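Local coordinates for protein PEPTIDE N-myristoyltransferase (Saccharomyces cerevisiae, PDB 1IIC) that catalyses the transfer of myristate from myristoyl-CoA to the N-terminal glycine of protein substrates, as an N-myristoyltransferase of the GNAT-like acyltransferase clan, at residues C184-R189 / N364-Q369; T342-L347 / T372-D377; K329-P334 / K412-V417. All blocks are in the same frame, centred on the assembly; numbering follows the deposited sequence.

Contact 1. Residues C184-R189 / N364-Q369; sequences CRYTHR and NALTSQ
Strands 184-189 and 364-366 run antiparallel, their axes 4.7 Å apart, with T187 and A365 as the hydrogen-bonded pair and Y186-L366 and H188-N364 as non-hydrogen-bonded pairs on either side of it. A365 N donates to T187 O at 3.1 Å. In return A365 O takes two donors from one residue: T187 N, and T187 OG1 at 2.7 Å from above the carbonyl plane. The hydroxyl half of this grip depends on chi1 of 65°, which sets OG1 between the T187 backbone N and carbonyl carbon. Beyond L366 the second strand ends, and a side chain takes over: T367 OG1 accepts from R185 N at 3.2 Å in a nearly straight bond (166°), while T367 N makes a weak bond to R185 O. T367 OG1 is also bonded to G401 O. On the face carrying Y186 and L366 the two side chains lie side by side, and methyl CD2 of L366 sits over the tyrosine ring, 3.8 Å from its centroid, a CH-pi contact offset toward the rim. C184 CB packs against the same methyl at 4.1 Å. At the other end the N364 amide stands at the edge of the H188 imidazole, the two planes 74° apart. Strand 182-190 is flanked by 362-366 and by strand 381-392, which bonds Y186 through G383 and G385; strand 311-322 lies parallel to 362-366 and touches N364 and A365, making this pairing an interior part of the mixed sheet.

Contact 2. Residues T342-L347 / T372-D377; sequences TRLCEL and TLFLDD
C345 and L344, on one turn of helix 334-357, meet F374 and L373 of the loop 372-377 through apolar contacts, with no hydrogen bond between the two segments. F374 lies closest along the backbone to C345, and its CB touches C345 SG at 3.8 Å. Its ring carbon CD2 meets L344 CB, also at 3.8 Å, the two side chains crossing at a slant. The phenylalanine reaches there with chi1 at 63°, CG lying between its own backbone N and carbonyl carbon. A looser contact joins the methyls L344 CD1 and L373 CD1 at 4.3 Å. The thiol of C345 is bordered by polar oxygen too: L373 O is 3.9 Å from SG, and D377 OD2 is 4.1 Å from it.

Further out, F374 packs on I348 of the same helix and on L317 and Y320 of strand 311-322, while L373 rests on T337, L340 and K341. The D377 carboxylate is held by a salt bridge to K341, one helical turn before C345. R343, on another side of the helix, pairs its NH1 with E346 OE2 at 2.8 Å and its NH2 with D292. These ion pairs lie outside the apolar contact, and the joint between helix and loop rests on the fit of leucine, cysteine and phenylalanine surfaces, with the exposed D377, paired to K341, beside the thiol of C345.

Contact 3. Residues K329-P334 / K412-V417; sequences KDRFDP and KRRSNV
R331 and S415 are joined by a direct hydrogen bond between loops 329-334 and 412-417: R331 NH2 donates to S415 O at 2.9 Å, almost straight (174°) and in the plane of the guanidinium. The R331 chain is fully extended, with CG anti to the backbone N (chi1 169°), which carries its end across to the second loop. A water extends the polar link, donating to R331 O at 2.7 Å and accepting from R414 NH2 at 2.9 Å.

Charge dominates the next layer. R331 NE and R414 NH2 approach to 3.4 Å with guanidinium planes 75° apart; the shared D370 carboxylate, bridged by R331 NH2 and R414 NE, probably lets the two groups lie this close.

Packing is centred on the F332 ring. Its CE2 lies over a face of the R414 guanidinium, and the same atom comes within 3.3 Å of R413 O, which stands at the ring edge. The aliphatic CG of R331 lies 4.2 Å above the centre of the F332 ring. Cutting R331 back to an alanine is likely to leave S415 O without this donor, D370 with one fewer cationic partner and the F332 ring without the chain lying over it.

A type I turn from D330 ends at D333, which caps the start of helix 334-357, bonding K335 N; the other loop follows strand 394-395, with N416 tied by backbone bonds to E251, L252 and T400.

In the fold
Contact 1 lies about 11 Å from the centre of the chain, and contacts 2 and 3 lie farther out, at about 20 and 22 Å; the centres of 1 and 2 are about 12 Å apart, those of 2 and 3 about 14 Å, and those of 1 and 3 about 17 Å. In sequence 184-189 comes first, then 329-334 and helix 334-357 with 342-347, strand 362-366, loop 372-377 and, late, 412-417; contact 1 crosses both others along the chain, and contact 2 nests within contact 3. L375 packs on T187 and T367, and Q369 N probably bonds V417 O. Strand 182-190 from the chain's first half is thereby joined to the helix and loops of the second.

Contact 1. Residues C184-R189 / N364-Q369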
loop_
_atom_site.group_PDB
_atom_site.type_symbol
_atom_site.label_atom_id
_atom_site.label_comp_id
_atom_site.label_asym_id
_atom_site.label_seq_id
_atom_site.Cartn_x
_atom_site.Cartn_y
_atom_site.Cartn_z
ATOM N N CYS A 184 -2.033 -8.704 -7.848
ATOM C CA CYS A 184 -3.387 -8.384 -7.403
ATOM C C CYS A 184 -3.987 -7.345 -8.331
ATOM O O CYS A 184 -3.268 -6.609 -9.005
ATOM C CB CYS A 184 -3.379 -7.819 -5.983
ATOM S SG CYS A 184 -2.868 -9.002 -4.736
ATOM N N ARG A 185 -5.310 -7.284 -8.363
ATOM C CA ARG A 185 -5.975 -6.307 -9.205
ATOM C C ARG A 185 -6.557 -5.214 -8.326
ATOM O O ARG A 185 -6.918 -5.468 -7.176
ATOM C CB ARG A 185 -7.092 -6.971 -10.007
ATOM C CG ARG A 185 -7.711 -6.070 -11.057
ATOM C CD ARG A 185 -8.776 -6.804 -11.847
ATOM N NE ARG A 185 -9.252 -6.006 -12.970
ATOM C CZ ARG A 185 -10.102 -6.447 -13.893
ATOM N NH1 ARG A 185 -10.579 -7.685 -13.826
ATOM N NH2 ARG A 185 -10.463 -5.651 -14.888
ATOM N N TYR A 186 -6.608 -3.995 -8.859
ATOM C CA TYR A 186 -7.191 -2.868 -8.141
ATOM C C TYR A 186 -8.680 -2.854 -8.445
ATOM O O TYR A 186 -9.095 -3.249 -9.541
ATOM C CB TYR A 186 -6.638 -1.523 -8.634
ATOM C CG TYR A 186 -5.200 -1.232 -8.307
ATOM C CD1 TYR A 186 -4.201 -1.429 -9.256
ATOM C CD2 TYR A 186 -4.842 -0.714 -7.064
ATOM C CE1 TYR A 186 -2.870 -1.109 -8.982
ATOM C CE2 TYR A 186 -3.525 -0.390 -6.776
ATOM C CZ TYR A 186 -2.541 -0.587 -7.742
ATOM O OH TYR A 186 -1.232 -0.240 -7.477
ATOM N N THR A 187 -9.468 -2.396 -7.478
ATOM C CA THR A 187 -10.913 -2.262 -7.642
ATOM C C THR A 187 -11.279 -0.904 -7.044
ATOM O O THR A 187 -10.556 -0.390 -6.194
ATOM C CB THR A 187 -11.693 -3.377 -6.928
ATOM O OG1 THR A 187 -11.507 -3.273 -5.518
ATOM C CG2 THR A 187 -11.223 -4.727 -7.414
ATOM N N HIS A 188 -12.381 -0.317 -7.497
ATOM C CA HIS A 188 -12.795 1.004 -7.017
ATOM C C HIS A 188 -14.278 1.048 -6.691
ATOM O O HIS A 188 -15.120 0.734 -7.545
ATOM C CB HIS A 188 -12.497 2.063 -8.087
ATOM C CG HIS A 188 -11.135 1.938 -8.691
ATOM N ND1 HIS A 188 -9.991 2.343 -8.035
ATOM C CD2 HIS A 188 -10.725 1.373 -9.851
ATOM C CE1 HIS A 188 -8.933 2.025 -8.764
ATOM N NE2 HIS A 188 -9.351 1.436 -9.869
ATOM N N ARG A 189 -14.591 1.444 -5.460
ATOM C CA ARG A 189 -15.972 1.560 -5.017
ATOM C C ARG A 189 -16.361 3.032 -5.063
ATOM O O ARG A 189 -15.865 3.838 -4.275
ATOM C CB ARG A 189 -16.125 1.053 -3.581
ATOM C CG ARG A 189 -17.510 0.508 -3.237
ATOM C CD ARG A 189 -18.614 1.546 -3.292
ATOM N NE ARG A 189 -19.892 0.955 -2.887
ATOM C CZ ARG A 189 -21.057 1.601 -2.858
ATOM N NH1 ARG A 189 -21.132 2.878 -3.206
ATOM N NH2 ARG A 189 -22.158 0.963 -2.487
ATOM N N ASN A 364 -10.706 2.617 -2.698
ATOM C CA ASN A 364 -9.831 1.690 -3.393
ATOM C C ASN A 364 -9.480 0.455 -2.599
ATOM O O ASN A 364 -9.224 0.523 -1.403
ATOM C CB ASN A 364 -8.533 2.390 -3.785
ATOM C CG ASN A 364 -8.723 3.408 -4.889
ATOM O OD1 ASN A 364 -7.886 4.286 -5.077
ATOM N ND2 ASN A 364 -9.816 3.286 -5.636
ATOM N N ALA A 365 -9.443 -0.682 -3.274
ATOM C CA ALA A 365 -9.086 -1.920 -2.604
ATOM C C ALA A 365 -8.541 -2.905 -3.607
ATOM O O ALA A 365 -8.984 -2.955 -4.758
ATOM C CB ALA A 365 -10.297 -2.512 -1.897
ATOM N N LEU A 366 -7.560 -3.675 -3.158
ATOM C CA LEU A 366 -6.935 -4.696 -3.975
ATOM C C LEU A 366 -7.630 -6.017 -3.686
ATOM O O LEU A 366 -8.455 -6.105 -2.773
ATOM C CB LEU A 366 -5.453 -4.793 -3.623
ATOM C CG LEU A 366 -4.554 -3.634 -4.065
ATOM C CD1 LEU A 366 -3.308 -3.570 -3.173
ATOM C CD2 LEU A 366 -4.162 -3.825 -5.532
ATOM N N THR A 367 -7.309 -7.037 -4.476
ATOM C CA THR A 367 -7.879 -8.366 -4.292
ATOM C C THR A 367 -7.004 -9.185 -3.339
ATOM O O THR A 367 -7.038 -10.409 -3.350
ATOM C CB THR A 367 -7.967 -9.119 -5.627
ATOM O OG1 THR A 367 -6.658 -9.193 -6.210
ATOM C CG2 THR A 367 -8.923 -8.416 -6.587
ATOM N N SER A 368 -6.207 -8.508 -2.521
ATOM C CA SER A 368 -5.346 -9.196 -1.567
ATOM C C SER A 368 -6.165 -9.608 -0.343
ATOM O O SER A 368 -7.374 -9.383 -0.306
ATOM C CB SER A 368 -4.217 -8.269 -1.140
ATOM O OG SER A 368 -4.740 -7.015 -0.725
ATOM N N GLN A 369 -5.507 -10.211 0.648
ATOM C CA GLN A 369 -6.167 -10.633 1.883
ATOM C C GLN A 369 -7.425 -11.453 1.579
ATOM O O GLN A 369 -7.429 -12.252 0.638
ATOM C CB GLN A 369 -6.525 -9.390 2.712
ATOM C CG GLN A 369 -5.312 -8.561 3.152
ATOM C CD GLN A 369 -5.569 -7.067 3.077
ATOM O OE1 GLN A 369 -5.789 -6.513 1.997
ATOM N NE2 GLN A 369 -5.552 -6.406 4.225
#

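Contact 2. Residues T342-L347 / T372-D377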
loop_
_atom_site.group_PDB
_atom_site.type_symbol
_atom_site.label_atom_id
_atom_site.label_comp_id
_atom_site.label_asym_id
_atom_site.label_seq_id
_atom_site.Cartn_x
_atom_site.Cartn_y
_atom_site.Cartn_z
ATOM N N THR A 342 -19.936 -12.962 5.613
ATOM C CA THR A 342 -21.033 -12.171 6.150
ATOM C C THR A 342 -20.517 -11.041 7.038
ATOM O O THR A 342 -21.048 -9.936 7.008
ATOM C CB THR A 342 -22.013 -13.041 6.963
ATOM O OG1 THR A 342 -22.601 -14.016 6.102
ATOM C CG2 THR A 342 -23.143 -12.176 7.559
ATOM N N ARG A 343 -19.475 -11.310 7.820
ATOM C CA ARG A 343 -18.935 -10.283 8.705
ATOM C C ARG A 343 -18.168 -9.202 7.934
ATOM O O ARG A 343 -18.337 -8.009 8.181
ATOM C CB ARG A 343 -18.031 -10.923 9.761
ATOM C CG ARG A 343 -17.662 -9.998 10.900
ATOM C CD ARG A 343 -18.915 -9.369 11.507
ATOM N NE ARG A 343 -18.641 -8.683 12.760
ATOM C CZ ARG A 343 -19.563 -8.065 13.489
ATOM N NH1 ARG A 343 -20.832 -8.040 13.082
ATOM N NH2 ARG A 343 -19.220 -7.498 14.642
ATOM N N LEU A 344 -17.336 -9.626 6.992
ATOM C CA LEU A 344 -16.555 -8.686 6.192
ATOM C C LEU A 344 -17.467 -7.798 5.362
ATOM O O LEU A 344 -17.239 -6.597 5.254
ATOM C CB LEU A 344 -15.568 -9.433 5.284
ATOM C CG LEU A 344 -14.452 -10.211 6.000
ATOM C CD1 LEU A 344 -13.466 -10.740 4.969
ATOM C CD2 LEU A 344 -13.725 -9.308 7.009
ATOM N N CYS A 345 -18.496 -8.383 4.767
ATOM C CA CYS A 345 -19.431 -7.583 3.988
ATOM C C CYS A 345 -20.057 -6.522 4.893
ATOM O O CYS A 345 -20.330 -5.410 4.446
ATOM C CB CYS A 345 -20.527 -8.467 3.375
ATOM S SG CYS A 345 -19.988 -9.401 1.934
ATOM N N GLU A 346 -20.278 -6.864 6.164
ATOM C CA GLU A 346 -20.864 -5.920 7.124
ATOM C C GLU A 346 -19.868 -4.826 7.487
ATOM O O GLU A 346 -20.160 -3.639 7.368
ATOM C CB GLU A 346 -21.287 -6.640 8.415
ATOM C CG GLU A 346 -22.442 -7.622 8.270
ATOM C CD GLU A 346 -22.709 -8.428 9.548
ATOM O OE1 GLU A 346 -23.719 -9.166 9.577
ATOM O OE2 GLU A 346 -21.914 -8.333 10.518
ATOM N N LEU A 347 -18.694 -5.236 7.951
ATOM C CA LEU A 347 -17.654 -4.291 8.340
ATOM C C LEU A 347 -17.207 -3.364 7.204
ATOM O O LEU A 347 -17.096 -2.145 7.385
ATOM C CB LEU A 347 -16.430 -5.047 8.866
ATOM C CG LEU A 347 -16.548 -5.831 10.170
ATOM C CD1 LEU A 347 -15.185 -6.376 10.540
ATOM C CD2 LEU A 347 -17.064 -4.940 11.290
ATOM N N THR A 372 -11.725 -10.633 -1.749
ATOM C CA THR A 372 -12.659 -11.150 -2.758
ATOM C C THR A 372 -13.980 -11.672 -2.189
ATOM O O THR A 372 -14.929 -11.914 -2.942
ATOM C CB THR A 372 -12.026 -12.268 -3.627
ATOM O OG1 THR A 372 -11.659 -13.379 -2.797
ATOM C CG2 THR A 372 -10.797 -11.735 -4.372
ATOM N N LEU A 373 -14.049 -11.859 -0.872
ATOM C CA LEU A 373 -15.294 -12.325 -0.269
ATOM C C LEU A 373 -16.325 -11.204 -0.279
ATOM O O LEU A 373 -17.529 -11.473 -0.291
ATOM C CB LEU A 373 -15.082 -12.802 1.180
ATOM C CG LEU A 373 -14.254 -14.087 1.340
ATOM C CD1 LEU A 373 -14.038 -14.416 2.806
ATOM C CD2 LEU A 373 -14.950 -15.215 0.635
ATOM N N PHE A 374 -15.855 -9.954 -0.281
ATOM C CA PHE A 374 -16.757 -8.801 -0.277
ATOM C C PHE A 374 -16.686 -7.852 -1.478
ATOM O O PHE A 374 -17.650 -7.154 -1.769
ATOM C CB PHE A 374 -16.560 -7.984 1.009
ATOM C CG PHE A 374 -15.182 -7.382 1.156
ATOM C CD1 PHE A 374 -14.806 -6.270 0.411
ATOM C CD2 PHE A 374 -14.273 -7.915 2.069
ATOM C CE1 PHE A 374 -13.554 -5.695 0.572
ATOM C CE2 PHE A 374 -13.013 -7.346 2.241
ATOM C CZ PHE A 374 -12.652 -6.229 1.489
ATOM N N LEU A 375 -15.557 -7.829 -2.173
ATOM C CA LEU A 375 -15.376 -6.925 -3.302
ATOM C C LEU A 375 -16.579 -6.751 -4.241
ATOM O O LEU A 375 -17.097 -5.642 -4.372
ATOM C CB LEU A 375 -14.122 -7.334 -4.089
ATOM C CG LEU A 375 -12.831 -6.486 -3.998
ATOM C CD1 LEU A 375 -12.794 -5.623 -2.757
ATOM C CD2 LEU A 375 -11.606 -7.419 -4.059
ATOM N N ASP A 376 -17.032 -7.822 -4.887
ATOM C CA ASP A 376 -18.169 -7.713 -5.815
ATOM C C ASP A 376 -19.503 -7.341 -5.161
ATOM O O ASP A 376 -20.247 -6.502 -5.674
ATOM C CB ASP A 376 -18.362 -9.016 -6.598
ATOM C CG ASP A 376 -17.196 -9.325 -7.520
ATOM O OD1 ASP A 376 -16.754 -8.414 -8.261
ATOM O OD2 ASP A 376 -16.731 -10.488 -7.501
ATOM N N ASP A 377 -19.809 -7.969 -4.033
ATOM C CA ASP A 377 -21.056 -7.688 -3.345
ATOM C C ASP A 377 -21.166 -6.243 -2.880
ATOM O O ASP A 377 -22.263 -5.688 -2.815
ATOM C CB ASP A 377 -21.219 -8.624 -2.152
ATOM C CG ASP A 377 -21.328 -10.074 -2.571
ATOM O OD1 ASP A 377 -21.706 -10.327 -3.737
ATOM O OD2 ASP A 377 -21.048 -10.964 -1.739
#

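Contact 3. Residues K329-P334 / K412-V417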
loop_
_atom_site.group_PDB
_atom_site.type_symbol
_atom_site.label_atom_id
_atom_site.label_comp_id
_atom_site.label_asym_id
_atom_site.label_seq_id
_atom_site.Cartn_x
_atom_site.Cartn_y
_atom_site.Cartn_z
ATOM N N LYS A 329 -11.422 -24.605 12.330
ATOM C CA LYS A 329 -9.991 -24.859 12.248
ATOM C C LYS A 329 -9.437 -24.506 10.878
ATOM O O LYS A 329 -8.398 -23.851 10.773
ATOM C CB LYS A 329 -9.696 -26.329 12.555
ATOM N N ASP A 330 -10.145 -24.925 9.833
ATOM C CA ASP A 330 -9.718 -24.695 8.457
ATOM C C ASP A 330 -10.344 -23.468 7.799
ATOM O O ASP A 330 -11.552 -23.413 7.567
ATOM C CB ASP A 330 -10.019 -25.941 7.616
ATOM N N ARG A 331 -9.499 -22.489 7.497
ATOM C CA ARG A 331 -9.917 -21.249 6.856
ATOM C C ARG A 331 -10.808 -21.472 5.626
ATOM O O ARG A 331 -11.753 -20.719 5.390
ATOM C CB ARG A 331 -8.671 -20.458 6.439
ATOM C CG ARG A 331 -8.938 -19.272 5.519
ATOM C CD ARG A 331 -7.630 -18.688 5.003
ATOM N NE ARG A 331 -7.836 -17.566 4.090
ATOM C CZ ARG A 331 -6.863 -16.985 3.389
ATOM N NH1 ARG A 331 -5.612 -17.424 3.492
ATOM N NH2 ARG A 331 -7.140 -15.962 2.587
ATOM N N PHE A 332 -10.509 -22.504 4.849
ATOM C CA PHE A 332 -11.278 -22.777 3.638
ATOM C C PHE A 332 -12.484 -23.687 3.805
ATOM O O PHE A 332 -13.136 -24.079 2.835
ATOM C CB PHE A 332 -10.341 -23.285 2.544
ATOM C CG PHE A 332 -9.311 -22.278 2.152
ATOM C CD1 PHE A 332 -8.005 -22.381 2.614
ATOM C CD2 PHE A 332 -9.669 -21.170 1.378
ATOM C CE1 PHE A 332 -7.062 -21.392 2.318
ATOM C CE2 PHE A 332 -8.741 -20.175 1.075
ATOM C CZ PHE A 332 -7.432 -20.287 1.548
ATOM N N ASP A 333 -12.772 -24.017 5.054
ATOM C CA ASP A 333 -13.933 -24.817 5.388
ATOM C C ASP A 333 -15.080 -23.926 4.889
ATOM O O ASP A 333 -15.136 -22.741 5.217
ATOM C CB ASP A 333 -13.983 -24.976 6.908
ATOM C CG ASP A 333 -15.199 -25.735 7.384
ATOM O OD1 ASP A 333 -16.158 -25.894 6.601
ATOM O OD2 ASP A 333 -15.189 -26.161 8.557
ATOM N N PRO A 334 -15.986 -24.470 4.062
ATOM C CA PRO A 334 -17.095 -23.652 3.560
ATOM C C PRO A 334 -17.922 -22.940 4.630
ATOM O O PRO A 334 -18.567 -21.934 4.346
ATOM C CB PRO A 334 -17.911 -24.642 2.714
ATOM C CG PRO A 334 -17.466 -25.993 3.192
ATOM C CD PRO A 334 -16.005 -25.804 3.445
ATOM N N LYS A 412 -13.049 -18.189 -4.128
ATOM C CA LYS A 412 -12.923 -19.394 -3.318
ATOM C C LYS A 412 -11.567 -19.594 -2.646
ATOM O O LYS A 412 -11.500 -20.182 -1.571
ATOM C CB LYS A 412 -13.304 -20.634 -4.132
ATOM C CG LYS A 412 -12.263 -21.142 -5.095
ATOM C CD LYS A 412 -12.820 -22.258 -5.971
ATOM C CE LYS A 412 -13.885 -21.739 -6.929
ATOM N NZ LYS A 412 -14.247 -22.784 -7.947
ATOM N N ARG A 413 -10.494 -19.115 -3.264
ATOM C CA ARG A 413 -9.165 -19.225 -2.669
ATOM C C ARG A 413 -8.768 -17.876 -2.059
ATOM O O ARG A 413 -7.962 -17.805 -1.135
ATOM C CB ARG A 413 -8.136 -19.610 -3.730
ATOM C CG ARG A 413 -8.292 -20.988 -4.295
ATOM C CD ARG A 413 -7.406 -21.114 -5.517
ATOM N NE ARG A 413 -7.602 -22.391 -6.194
ATOM C CZ ARG A 413 -7.388 -22.592 -7.493
ATOM N NH1 ARG A 413 -6.969 -21.594 -8.266
ATOM N NH2 ARG A 413 -7.600 -23.791 -8.022
ATOM N N ARG A 414 -9.354 -16.807 -2.582
ATOM C CA ARG A 414 -9.036 -15.463 -2.111
ATOM C C ARG A 414 -7.529 -15.225 -2.269
ATOM O O ARG A 414 -6.949 -15.596 -3.294
ATOM C CB ARG A 414 -9.489 -15.285 -0.652
ATOM C CG ARG A 414 -11.019 -15.339 -0.494
ATOM C CD ARG A 414 -11.477 -16.583 0.272
ATOM N NE ARG A 414 -11.175 -16.446 1.694
ATOM C CZ ARG A 414 -11.515 -17.333 2.628
ATOM N NH1 ARG A 414 -12.171 -18.437 2.283
ATOM N NH2 ARG A 414 -11.220 -17.104 3.908
ATOM N N SER A 415 -6.881 -14.640 -1.268
ATOM C CA SER A 415 -5.454 -14.374 -1.402
ATOM C C SER A 415 -4.650 -14.676 -0.166
ATOM O O SER A 415 -5.157 -14.643 0.954
ATOM C CB SER A 415 -5.207 -12.911 -1.795
ATOM O OG SER A 415 -3.812 -12.617 -1.828
ATOM N N ASN A 416 -3.377 -14.961 -0.387
ATOM C CA ASN A 416 -2.467 -15.259 0.695
ATOM C C ASN A 416 -1.523 -14.110 0.902
ATOM O O ASN A 416 -0.575 -14.213 1.682
ATOM C CB ASN A 416 -1.711 -16.551 0.407
ATOM C CG ASN A 416 -2.419 -17.742 0.976
ATOM O OD1 ASN A 416 -2.232 -18.869 0.525
ATOM N ND2 ASN A 416 -3.248 -17.495 1.981
ATOM N N VAL A 417 -1.789 -13.012 0.191
ATOM C CA VAL A 417 -1.001 -11.795 0.335
ATOM C C VAL A 417 -1.673 -11.044 1.486
ATOM O O VAL A 417 -2.815 -10.591 1.351
ATOM C CB VAL A 417 -1.054 -10.907 -0.938
ATOM C CG1 VAL A 417 -0.309 -9.605 -0.688
ATOM C CG2 VAL A 417 -0.442 -11.649 -2.131
HETATM O O HOH W 1 -12.771 -18.311 6.006
#